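PDB 5BU9: beta-N-acetylhexosaminidase from Beutenbergia cavernae, which probably removes terminal non-reducing N-acetyl-D-hexosamine residues from N-acetyl-beta-D-hexosaminides by hydrolysis, as a member of glycosyl hydrolase family 3. Local coordinates for residues 95-99 with 100-104; 157-160 with 161-164. All blocks are in the same frame, centred on the assembly; numbering follows the deposited sequence.

Interaction 1: residues 95-99 with 100-104; sequences DIPTA and LDQGA
Gln102 folds back from the short helix 99-102 and gives its side-chain amide to the loop that leads into that helix, with NE2 2.9 Å from Pro97 O. The bond is fairly straight at nitrogen, and the acceptor lies in the plane of the amide; seen from the carbonyl, however, the donor sits above the plane, 39° out of it. With CG beside its own backbone N (chi1 -69°) and the chain extended beyond, the side chain runs back past Thr98 O, which CG approaches to 3.4 Å. NE2 also meets the CG2 methyl of Ile96 at 3.6 Å and makes a second hydrogen bond, to Glu81 O, so two backbone carbonyls fix the rotation of this buried amide. A leucine in place of Gln102 would probably leave the carbonyls of Pro97 and Glu81 without this donor and weaken the tie between loop and helix.

Thr98 works at the helix start. Its OG1 stands between the backbone N and the carbonyl carbon (chi1 62°), where it accepts from Asp101 N at 3.1 Å in a nearly linear bond. The Asp101 side chain crosses Thr98 at an angle, bringing CG to 3.4 Å from OG1, while its CB packs against Pro97 CB at 3.8 Å. Thr98 O receives Gln102 N at 2.9 Å, and Ala99 O receives Gly103 N. Trp117 of helix 107-123 packs on Ile96, Pro97 and Gln102. The whole is a threonine N-cap on the short helix 99-102, here reinforced by a glutamine that reaches back to the preceding loop.

Interaction 2: residues 157-160 with 161-164; sequences GYDA and ETVA
A single carboxylate oxygen of Asp159 takes two hydrogen bonds from Thr162: the hydroxyl OG1 donates to OD1 over 2.7 Å, and the backbone N donates to the same OD1 over 2.9 Å. Both donors come in on the syn side and from the same face of the carboxylate, 21° and 29° out of its plane, and the hydrogen bond from the backbone N is nearly straight at its hydrogen. Asp159 can do this because its CG lies between the backbone N and the carbonyl carbon (chi1 54°), which swings the carboxylate over the first turn of the helix. Thr162 answers by holding OG1 beside its own backbone N, so that hydroxyl and amide converge on one acceptor.

The backbone continues the grip, with Asp159 O accepting from Val163 N at 3.2 Å and Ala160 O from Ala164 N at 2.9 Å. Val163 CG2 lies against the incoming loop, 3.4 Å from Asp159 O and 3.6 Å from Gly157 O. At Gly157, a CB would run into the Thr162 methyl.

Further out, Val163 is packed by Met134 and Val136 from a loop and by Ala216 of helix 212-222, a helix that also meets Ala160 and Ala164. Asp159 is partly exposed, and the exposed Glu161 brings OE1 to 4.7 Å from Asp159 OD1. Asp159 is thus the N-cap of helix 160-176, and its negative charge would be expected to be favoured by the positive end of the helix dipole and by the two donors on OD1, partly offsetting the nearby like charge of Glu161.

Interactions 1 and 2 both cap the start of a helix with a side-chain oxygen, a hydroxyl in the first and a carboxylate in the second, but on different scales. At 95-104 a neutral threonine caps a short helix, and a buried glutamine amide joins it to the loop before; at 157-164 an aspartate caps the long helix 160-176. Each is partly buried, with an inner side packed on a neighbouring helix, 107-123 for the first and 212-222 for the second, and an outer side carrying an acidic residue, Asp101 or Glu161. Their centres are about 14 Å apart, and they meet where Leu100 CD1 packs 3.5 Å from Tyr158 OH.

Interaction 1: residues 95-99 with 100-104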
ATOM      1  N   ASP A  95      19.551   4.919  -9.260  1.00 39.54           N
ATOM      2  CA  ASP A  95      19.447   5.649  -7.998  1.00 57.66           C
ATOM      3  C   ASP A  95      18.370   6.696  -8.234  1.00 47.37           C
ATOM      4  O   ASP A  95      18.621   7.727  -8.853  1.00 53.78           O
ATOM      5  CB  ASP A  95      20.781   6.287  -7.559  1.00 48.23           C
ATOM      6  CG  ASP A  95      21.837   5.245  -7.128  1.00 91.60           C
ATOM      7  OD1 ASP A  95      21.506   4.338  -6.325  1.00 72.66           O
ATOM      8  OD2 ASP A  95      23.006   5.333  -7.588  1.00 70.27           O
ATOM      9  N   ILE A  96      17.171   6.402  -7.741  1.00 48.30           N
ATOM     10  CA  ILE A  96      15.992   7.211  -7.967  1.00 37.62           C
ATOM     11  C   ILE A  96      16.001   8.419  -7.031  1.00 36.70           C
ATOM     12  O   ILE A  96      16.174   8.257  -5.847  1.00 45.04           O
ATOM     13  CB  ILE A  96      14.742   6.373  -7.759  1.00 34.32           C
ATOM     14  CG1 ILE A  96      14.823   5.087  -8.592  1.00 44.53           C
ATOM     15  CG2 ILE A  96      13.527   7.165  -8.144  1.00 43.80           C
ATOM     16  CD1 ILE A  96      13.660   4.095  -8.317  1.00 33.64           C
ATOM     17  N   PRO A  97      15.815   9.637  -7.575  1.00 39.77           N
ATOM     18  CA  PRO A  97      15.787  10.854  -6.747  1.00 39.01           C
ATOM     19  C   PRO A  97      14.578  10.901  -5.803  1.00 42.12           C
ATOM     20  O   PRO A  97      13.663  10.097  -5.962  1.00 42.91           O
ATOM     21  CB  PRO A  97      15.730  11.993  -7.788  1.00 38.68           C
ATOM     22  CG  PRO A  97      15.432  11.348  -9.100  1.00 50.35           C
ATOM     23  CD  PRO A  97      15.855   9.939  -9.015  1.00 40.82           C
ATOM     24  N   THR A  98      14.598  11.802  -4.816  1.00 42.11           N
ATOM     25  CA  THR A  98      13.463  12.017  -3.917  1.00 48.05           C
ATOM     26  C   THR A  98      12.279  12.424  -4.784  1.00 39.49           C
ATOM     27  O   THR A  98      12.486  12.967  -5.872  1.00 39.88           O
ATOM     28  CB  THR A  98      13.741  13.131  -2.868  1.00 54.10           C
ATOM     29  OG1 THR A  98      13.961  14.379  -3.543  1.00 48.25           O
ATOM     30  CG2 THR A  98      14.968  12.811  -2.033  1.00 33.35           C
ATOM     31  N   ALA A  99      11.057  12.148  -4.319  1.00 35.73           N
ATOM     32  CA  ALA A  99       9.861  12.608  -5.012  1.00 42.48           C
ATOM     33  C   ALA A  99       9.895  14.126  -5.142  1.00 33.50           C
ATOM     34  O   ALA A  99       9.348  14.686  -6.095  1.00 41.54           O
ATOM     35  CB  ALA A  99       8.582  12.157  -4.277  1.00 33.89           C
ATOM     36  N   LEU A 100      10.541  14.803  -4.191  1.00 33.34           N
ATOM     37  CA  LEU A 100      10.562  16.269  -4.239  1.00 39.94           C
ATOM     38  C   LEU A 100      11.350  16.701  -5.469  1.00 52.59           C
ATOM     39  O   LEU A 100      10.884  17.553  -6.243  1.00 42.24           O
ATOM     40  CB  LEU A 100      11.157  16.875  -2.963  1.00 47.24           C
ATOM     41  CG  LEU A 100      11.268  18.402  -2.975  1.00 55.68           C
ATOM     42  CD1 LEU A 100       9.921  19.062  -3.262  1.00 37.95           C
ATOM     43  CD2 LEU A 100      11.855  18.918  -1.671  1.00 44.90           C
ATOM     44  N   ASP A 101      12.528  16.098  -5.657  1.00 40.64           N
ATOM     45  CA  ASP A 101      13.320  16.301  -6.885  1.00 45.98           C
ATOM     46  C   ASP A 101      12.516  15.898  -8.125  1.00 53.55           C
ATOM     47  O   ASP A 101      12.501  16.623  -9.112  1.00 49.97           O
ATOM     48  CB  ASP A 101      14.623  15.507  -6.838  1.00 49.73           C
ATOM     49  CG  ASP A 101      15.666  16.140  -5.941  1.00 52.62           C
ATOM     50  OD1 ASP A 101      15.482  17.292  -5.505  1.00 48.72           O
ATOM     51  OD2 ASP A 101      16.681  15.482  -5.672  1.00 66.58           O
ATOM     52  N   GLN A 102      11.819  14.760  -8.058  1.00 59.14           N
ATOM     53  CA  GLN A 102      10.977  14.330  -9.176  1.00 49.52           C
ATOM     54  C   GLN A 102       9.930  15.407  -9.503  1.00 64.28           C
ATOM     55  O   GLN A 102       9.594  15.627 -10.666  1.00 44.85           O
ATOM     56  CB  GLN A 102      10.298  12.993  -8.865  1.00 41.49           C
ATOM     57  CG  GLN A 102      11.236  11.783  -8.792  1.00 38.83           C
ATOM     58  CD  GLN A 102      10.522  10.526  -8.305  1.00 57.60           C
ATOM     59  OE1 GLN A 102       9.404  10.215  -8.736  1.00 35.40           O
ATOM     60  NE2 GLN A 102      11.151   9.815  -7.384  1.00 33.24           N
ATOM     61  N   GLY A 103       9.425  16.086  -8.476  1.00 45.04           N
ATOM     62  CA  GLY A 103       8.473  17.169  -8.675  1.00 54.59           C
ATOM     63  C   GLY A 103       8.982  18.376  -9.467  1.00 65.36           C
ATOM     64  O   GLY A 103       8.196  19.179  -9.950  1.00 57.79           O
ATOM     65  N   ALA A 104      10.298  18.516  -9.594  1.00 64.11           N
ATOM     66  CA  ALA A 104      10.872  19.630 -10.342  1.00 68.89           C
ATOM     67  C   ALA A 104      11.064  19.301 -11.835  1.00 59.31           C
ATOM     68  O   ALA A 104      11.422  20.172 -12.626  1.00 53.99           O
ATOM     69  CB  ALA A 104      12.195  20.048  -9.716  1.00 55.15           C
TER

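Interaction 2: residues 157-160 with 161-164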
ATOM      1  N   GLY A 157       5.303  18.009  -4.108  1.00 41.10           N
ATOM      2  CA  GLY A 157       5.058  19.445  -4.086  1.00 39.72           C
ATOM      3  C   GLY A 157       4.005  19.838  -3.041  1.00 56.27           C
ATOM      4  O   GLY A 157       3.685  19.056  -2.152  1.00 52.17           O
ATOM      5  N   TYR A 158       3.449  21.035  -3.170  1.00 45.42           N
ATOM      6  CA  TYR A 158       2.785  21.705  -2.057  1.00 47.00           C
ATOM      7  C   TYR A 158       1.399  22.187  -2.437  1.00 48.76           C
ATOM      8  O   TYR A 158       0.810  23.010  -1.751  1.00 46.52           O
ATOM      9  CB  TYR A 158       3.650  22.874  -1.579  1.00 50.70           C
ATOM     10  CG  TYR A 158       5.038  22.391  -1.295  1.00 48.97           C
ATOM     11  CD1 TYR A 158       5.304  21.690  -0.140  1.00 38.52           C
ATOM     12  CD2 TYR A 158       6.068  22.566  -2.210  1.00 49.38           C
ATOM     13  CE1 TYR A 158       6.561  21.184   0.133  1.00 46.08           C
ATOM     14  CE2 TYR A 158       7.344  22.059  -1.944  1.00 48.28           C
ATOM     15  CZ  TYR A 158       7.575  21.367  -0.771  1.00 51.13           C
ATOM     16  OH  TYR A 158       8.813  20.865  -0.474  1.00 54.54           O
ATOM     17  N   ASP A 159       0.904  21.671  -3.555  1.00 46.84           N
ATOM     18  CA  ASP A 159      -0.459  21.914  -4.014  1.00 54.75           C
ATOM     19  C   ASP A 159      -0.972  20.735  -4.852  1.00 39.87           C
ATOM     20  O   ASP A 159      -0.186  19.911  -5.360  1.00 40.60           O
ATOM     21  CB  ASP A 159      -0.534  23.204  -4.834  1.00 57.14           C
ATOM     22  CG  ASP A 159       0.451  23.213  -5.984  1.00 43.66           C
ATOM     23  OD1 ASP A 159       0.141  22.618  -7.047  1.00 75.25           O
ATOM     24  OD2 ASP A 159       1.543  23.800  -5.808  1.00 60.25           O
ATOM     25  N   ALA A 160      -2.291  20.663  -5.002  1.00 49.80           N
ATOM     26  CA  ALA A 160      -2.919  19.517  -5.642  1.00 49.60           C
ATOM     27  C   ALA A 160      -2.508  19.377  -7.108  1.00 61.54           C
ATOM     28  O   ALA A 160      -2.391  18.264  -7.609  1.00 44.88           O
ATOM     29  CB  ALA A 160      -4.416  19.615  -5.524  1.00 41.93           C
ATOM     30  N   GLU A 161      -2.273  20.488  -7.794  1.00 56.30           N
ATOM     31  CA  GLU A 161      -2.006  20.402  -9.225  1.00 55.11           C
ATOM     32  C   GLU A 161      -0.603  19.834  -9.513  1.00 50.13           C
ATOM     33  O   GLU A 161      -0.434  18.976 -10.372  1.00 51.11           O
ATOM     34  CB  GLU A 161      -2.173  21.767  -9.880  1.00 45.19           C
ATOM     35  CG  GLU A 161      -2.000  21.734 -11.397  1.00 70.66           C
ATOM     36  CD  GLU A 161      -1.591  23.088 -11.993  1.00107.16           C
ATOM     37  OE1 GLU A 161      -1.521  24.088 -11.234  1.00 87.84           O
ATOM     38  OE2 GLU A 161      -1.337  23.147 -13.227  1.00 93.82           O
ATOM     39  N   THR A 162       0.396  20.323  -8.795  1.00 55.06           N
ATOM     40  CA  THR A 162       1.766  19.848  -8.956  1.00 56.36           C
ATOM     41  C   THR A 162       1.855  18.373  -8.593  1.00 41.78           C
ATOM     42  O   THR A 162       2.405  17.569  -9.338  1.00 58.50           O
ATOM     43  CB  THR A 162       2.754  20.653  -8.068  1.00 43.37           C
ATOM     44  OG1 THR A 162       2.536  22.052  -8.261  1.00 67.21           O
ATOM     45  CG2 THR A 162       4.181  20.320  -8.412  1.00 47.87           C
ATOM     46  N   VAL A 163       1.317  18.034  -7.428  1.00 48.16           N
ATOM     47  CA  VAL A 163       1.328  16.662  -6.953  1.00 41.86           C
ATOM     48  C   VAL A 163       0.628  15.735  -7.929  1.00 40.06           C
ATOM     49  O   VAL A 163       1.162  14.679  -8.266  1.00 39.44           O
ATOM     50  CB  VAL A 163       0.705  16.571  -5.540  1.00 38.80           C
ATOM     51  CG1 VAL A 163       0.417  15.105  -5.136  1.00 35.86           C
ATOM     52  CG2 VAL A 163       1.655  17.235  -4.532  1.00 41.36           C
ATOM     53  N   ALA A 164      -0.562  16.118  -8.381  1.00 53.10           N
ATOM     54  CA  ALA A 164      -1.303  15.328  -9.366  1.00 39.79           C
ATOM     55  C   ALA A 164      -0.513  15.074 -10.646  1.00 62.20           C
ATOM     56  O   ALA A 164      -0.418  13.942 -11.097  1.00 42.58           O
ATOM     57  CB  ALA A 164      -2.579  16.008  -9.713  1.00 45.63           C
TER